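Local structure of periplasmic beta-glucosidase (Pseudomonas aeruginosa, 6R5T) at residues V212-L223 with W246-H256. The protein probably hydrolyses terminal, non-reducing beta-D-glucosyl residues of beta-glucosides, releasing beta-D-glucose, as a periplasmic member of glycoside hydrolase family 3. The protein carries 1 engineered substitution. Numbering follows the deposited sequence.
Engineered in segment 246-256: Asn255 (natural residue Asp). With BGC (beta-D-glucopyranose), chain C; GAL (beta-D-galactopyranose), chain B.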
loop_
_atom_site.group_PDB
_atom_site.type_symbol
_atom_site.label_atom_id
_atom_site.label_comp_id
_atom_site.label_asym_id
_atom_site.label_seq_id
_atom_site.Cartn_x
_atom_site.Cartn_y
_atom_site.Cartn_z
ATOM N N VAL A 212 12.707 25.107 -0.410
ATOM C CA VAL A 212 12.582 26.280 -1.328
ATOM C C VAL A 212 12.551 27.559 -0.479
ATOM O O VAL A 212 13.328 28.542 -0.754
ATOM C CB VAL A 212 11.346 26.158 -2.216
ATOM C CG1 VAL A 212 11.069 27.460 -2.951
ATOM C CG2 VAL A 212 11.487 25.034 -3.203
ATOM N N ASP A 213 11.764 27.556 0.602
ATOM C CA ASP A 213 11.617 28.777 1.438
ATOM C C ASP A 213 12.896 29.047 2.237
ATOM O O ASP A 213 13.138 30.236 2.550
ATOM C CB ASP A 213 10.409 28.673 2.349
ATOM C CG ASP A 213 9.106 28.703 1.597
ATOM O OD1 ASP A 213 9.094 29.103 0.447
ATOM O OD2 ASP A 213 8.095 28.326 2.200
ATOM N N ALA A 214 13.736 28.025 2.490
ATOM C CA ALA A 214 15.033 28.223 3.177
ATOM C C ALA A 214 16.073 28.749 2.184
ATOM O O ALA A 214 17.204 28.981 2.618
ATOM C CB ALA A 214 15.517 26.952 3.842
ATOM N N GLY A 215 15.715 28.846 0.898
ATOM C CA GLY A 215 16.581 29.407 -0.154
ATOM C C GLY A 215 17.366 28.348 -0.904
ATOM O O GLY A 215 18.375 28.683 -1.528
ATOM N N ALA A 216 16.929 27.078 -0.937
ATOM C CA ALA A 216 17.681 26.068 -1.701
ATOM C C ALA A 216 17.916 26.590 -3.127
ATOM O O ALA A 216 16.952 27.060 -3.765
ATOM C CB ALA A 216 16.918 24.768 -1.745
ATOM N N GLY A 217 19.140 26.433 -3.635
ATOM C CA GLY A 217 19.481 26.901 -4.995
ATOM C C GLY A 217 19.010 25.955 -6.076
ATOM O O GLY A 217 18.860 26.404 -7.246
ATOM N N ALA A 218 18.740 24.696 -5.745
ATOM C CA ALA A 218 18.392 23.724 -6.792
ATOM C C ALA A 218 17.378 22.703 -6.279
ATOM O O ALA A 218 17.235 22.518 -5.077
ATOM C CB ALA A 218 19.613 23.050 -7.324
ATOM N N VAL A 219 16.658 22.137 -7.237
ATOM C CA VAL A 219 15.711 21.036 -6.959
ATOM C C VAL A 219 16.020 19.874 -7.912
ATOM O O VAL A 219 16.089 20.086 -9.128
ATOM C CB VAL A 219 14.266 21.525 -7.133
ATOM C CG1 VAL A 219 13.294 20.324 -7.099
ATOM C CG2 VAL A 219 13.915 22.577 -6.138
ATOM N N MET A 220 16.207 18.660 -7.379
ATOM C CA MET A 220 16.413 17.450 -8.192
ATOM C C MET A 220 15.060 16.745 -8.347
ATOM O O MET A 220 14.413 16.453 -7.338
ATOM C CB MET A 220 17.451 16.501 -7.595
ATOM C CG MET A 220 17.603 15.333 -8.486
ATOM S SD MET A 220 18.845 14.185 -7.893
ATOM C CE MET A 220 20.238 14.890 -8.783
ATOM N N VAL A 221 14.655 16.557 -9.585
ATOM C CA VAL A 221 13.348 15.970 -9.954
ATOM C C VAL A 221 13.403 14.453 -9.762
ATOM O O VAL A 221 14.430 13.835 -9.998
ATOM C CB VAL A 221 12.959 16.428 -11.362
ATOM C CG1 VAL A 221 11.607 15.862 -11.731
ATOM C CG2 VAL A 221 12.970 17.960 -11.409
ATOM N N SER A 222 12.297 13.874 -9.333
ATOM C CA SER A 222 12.218 12.431 -9.031
ATOM C C SER A 222 12.017 11.562 -10.268
ATOM O O SER A 222 11.723 12.050 -11.381
ATOM C CB SER A 222 11.151 12.229 -8.000
ATOM O OG SER A 222 9.875 12.417 -8.558
ATOM N N LEU A 223 12.143 10.257 -10.065
ATOM C CA LEU A 223 12.060 9.262 -11.150
ATOM C C LEU A 223 10.664 8.673 -11.312
ATOM O O LEU A 223 10.472 7.976 -12.311
ATOM C CB LEU A 223 13.053 8.149 -10.831
ATOM C CG LEU A 223 14.536 8.484 -10.996
ATOM C CD1 LEU A 223 15.362 7.357 -10.364
ATOM C CD2 LEU A 223 14.897 8.633 -12.441
ATOM N N TRP A 246 4.930 28.507 -5.687
ATOM C CA TRP A 246 5.912 28.565 -4.604
ATOM C C TRP A 246 6.966 29.622 -4.845
ATOM O O TRP A 246 7.725 29.907 -3.897
ATOM C CB TRP A 246 6.585 27.200 -4.429
ATOM C CG TRP A 246 5.697 26.144 -3.855
ATOM C CD1 TRP A 246 4.412 26.241 -3.409
ATOM C CD2 TRP A 246 6.102 24.789 -3.603
ATOM N NE1 TRP A 246 3.984 25.036 -2.906
ATOM C CE2 TRP A 246 5.005 24.117 -3.029
ATOM C CE3 TRP A 246 7.290 24.082 -3.827
ATOM C CZ2 TRP A 246 5.065 22.763 -2.677
ATOM C CZ3 TRP A 246 7.352 22.747 -3.476
ATOM C CH2 TRP A 246 6.264 22.107 -2.874
ATOM N N GLY A 247 7.092 30.112 -6.071
ATOM C CA GLY A 247 8.027 31.221 -6.323
ATOM C C GLY A 247 9.469 30.766 -6.392
ATOM O O GLY A 247 10.358 31.598 -6.201
ATOM N N PHE A 248 9.745 29.485 -6.682
ATOM C CA PHE A 248 11.144 29.015 -6.742
ATOM C C PHE A 248 11.859 29.703 -7.904
ATOM O O PHE A 248 11.273 29.703 -9.008
ATOM C CB PHE A 248 11.181 27.514 -6.957
ATOM C CG PHE A 248 12.554 26.920 -7.107
ATOM C CD1 PHE A 248 13.502 27.041 -6.099
ATOM C CD2 PHE A 248 12.875 26.213 -8.255
ATOM C CE1 PHE A 248 14.745 26.464 -6.265
ATOM C CE2 PHE A 248 14.130 25.628 -8.396
ATOM C CZ PHE A 248 15.032 25.713 -7.381
ATOM N N LYS A 249 13.035 30.286 -7.634
ATOM C CA LYS A 249 13.799 31.058 -8.655
ATOM C C LYS A 249 15.077 30.344 -9.084
ATOM O O LYS A 249 15.889 30.950 -9.797
ATOM C CB LYS A 249 14.191 32.421 -8.090
ATOM C CG LYS A 249 13.026 33.227 -7.566
ATOM C CD LYS A 249 12.061 33.576 -8.646
ATOM C CE LYS A 249 12.001 35.075 -8.898
ATOM N NZ LYS A 249 11.402 35.382 -10.221
ATOM N N GLY A 250 15.311 29.104 -8.645
ATOM C CA GLY A 250 16.574 28.406 -8.819
ATOM C C GLY A 250 16.533 27.425 -9.974
ATOM O O GLY A 250 15.774 27.612 -10.970
ATOM N N LEU A 251 17.383 26.422 -9.875
ATOM C CA LEU A 251 17.722 25.487 -10.944
ATOM C C LEU A 251 16.983 24.150 -10.732
ATOM O O LEU A 251 17.094 23.559 -9.612
ATOM C CB LEU A 251 19.228 25.270 -10.896
ATOM C CG LEU A 251 19.791 24.302 -11.916
ATOM C CD1 LEU A 251 19.552 24.823 -13.318
ATOM C CD2 LEU A 251 21.276 24.067 -11.661
ATOM N N THR A 252 16.297 23.657 -11.745
ATOM C CA THR A 252 15.778 22.268 -11.697
ATOM C C THR A 252 16.736 21.322 -12.406
ATOM O O THR A 252 17.197 21.598 -13.553
ATOM C CB THR A 252 14.364 22.204 -12.245
ATOM O OG1 THR A 252 14.377 22.752 -13.569
ATOM C CG2 THR A 252 13.378 22.986 -11.401
ATOM N N ILE A 253 17.012 20.181 -11.812
ATOM C CA ILE A 253 17.960 19.203 -12.350
ATOM C C ILE A 253 17.208 17.892 -12.509
ATOM O O ILE A 253 16.605 17.442 -11.531
ATOM C CB ILE A 253 19.170 19.033 -11.426
ATOM C CG1 ILE A 253 19.805 20.380 -11.112
ATOM C CG2 ILE A 253 20.131 18.014 -12.001
ATOM C CD1 ILE A 253 20.978 20.315 -10.167
ATOM N N SER A 254 17.307 17.281 -13.681
ATOM C CA SER A 254 16.747 15.937 -13.898
ATOM C C SER A 254 17.539 14.933 -13.075
ATOM O O SER A 254 18.709 15.113 -12.687
ATOM C CB SER A 254 16.756 15.556 -15.343
ATOM O OG SER A 254 18.000 14.961 -15.657
ATOM N N ASN A 255 16.892 13.819 -12.832
ATOM C CA ASN A 255 17.597 12.680 -12.268
ATOM C C ASN A 255 18.344 11.953 -13.378
ATOM O O ASN A 255 18.305 12.310 -14.595
ATOM C CB ASN A 255 16.564 11.842 -11.510
ATOM C CG ASN A 255 17.075 11.306 -10.208
ATOM O OD1 ASN A 255 18.095 10.630 -10.225
ATOM N ND2 ASN A 255 16.344 11.598 -9.111
ATOM N N HIS A 256 18.962 10.876 -13.011
ATOM C CA HIS A 256 20.017 10.262 -13.827
ATOM C C HIS A 256 19.395 9.462 -14.976
ATOM O O HIS A 256 18.744 8.460 -14.704
ATOM C CB HIS A 256 20.846 9.420 -12.876
ATOM C CG HIS A 256 22.044 8.896 -13.542
ATOM N ND1 HIS A 256 21.982 7.969 -14.565
ATOM C CD2 HIS A 256 23.355 9.200 -13.362
ATOM C CE1 HIS A 256 23.207 7.733 -15.001
ATOM N NE2 HIS A 256 24.059 8.445 -14.254
HETATM C C2 BGC C . 21.227 10.969 -6.630
HETATM C C3 BGC C . 21.702 10.752 -8.080
HETATM C C4 BGC C . 21.573 9.228 -8.345
HETATM C C5 BGC C . 20.082 8.879 -8.186
HETATM C C6 BGC C . 19.802 7.402 -8.358
HETATM C C1 BGC C . 19.791 10.451 -6.489
HETATM O O1 BGC C . 19.507 10.583 -5.131
HETATM O O2 BGC C . 21.249 12.325 -6.202
HETATM O O3 BGC C . 23.090 11.131 -8.175
HETATM O O4 BGC C . 21.997 8.984 -9.696
HETATM O O5 BGC C . 19.724 9.073 -6.851
HETATM O O6 BGC C . 18.397 7.157 -8.233
HETATM C C1 GAL B . 23.095 8.078 -9.857
HETATM C C2 GAL B . 24.393 8.598 -9.207
HETATM C C3 GAL B . 25.507 7.593 -9.514
HETATM C C4 GAL B . 25.079 6.212 -8.963
HETATM C C5 GAL B . 23.715 5.841 -9.577
HETATM C C6 GAL B . 23.159 4.555 -8.977
HETATM O O2 GAL B . 24.699 9.878 -9.736
HETATM O O3 GAL B . 26.699 8.042 -8.837
HETATM O O4 GAL B . 24.969 6.399 -7.532
HETATM O O5 GAL B . 22.687 6.851 -9.284
HETATM O O6 GAL B . 21.849 4.298 -9.540
HETATM O O HOH W 1 7.154 29.326 -1.213
HETATM O O HOH W 2 14.000 13.600 -13.016
#
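Strands 218-221 and 251-253 lie side by side and parallel in the TIM-barrel domain of this family 3 enzyme, joined through helix 235-245 in a beta-alpha-beta crossover, and their C-terminal ends open onto the glycan pocket. Leu251 N donates to Gly217 O, Val219 N to Leu251 O (2.8 Å), Ile253 N to Val219 O and Val221 N to Ile253 O. Gly250, lacking a side chain, lets its CA approach Gly217 O to 3.4 Å.

At the N-terminal end the Phe248 ring is packed between Val212, on helix 206-213, and Val219, on strand 218-221. Its CG stands anti to the backbone N (chi1 177°), which brings the ring to where the CG2 methyl of beta-branched Val219 makes a CH-pi contact over one face, 3.9 Å from the centroid. Ala216 O meets the ring edge in plane, and Val212 CG1 packs against CD1. Small Ala218, on the other face of the sheet, leaves room for CD1 of Ile253.

At the pocket end the side chain of the engineered Asn255, an aspartate in the natural protein, crosses those of Met220 and Leu223 at about right angles. Leu223 CD2 lies against its CB, while Met220 SD sits 3.5 Å from O2 of the glucose unit. Two bonds fix the amide's rotation. Asn255 ND2 donates to Val221 O (3.1 Å). Asn255 OD1 approaches glucose C5 to 3.3 Å and accepts His256 N on an in-plane lone pair.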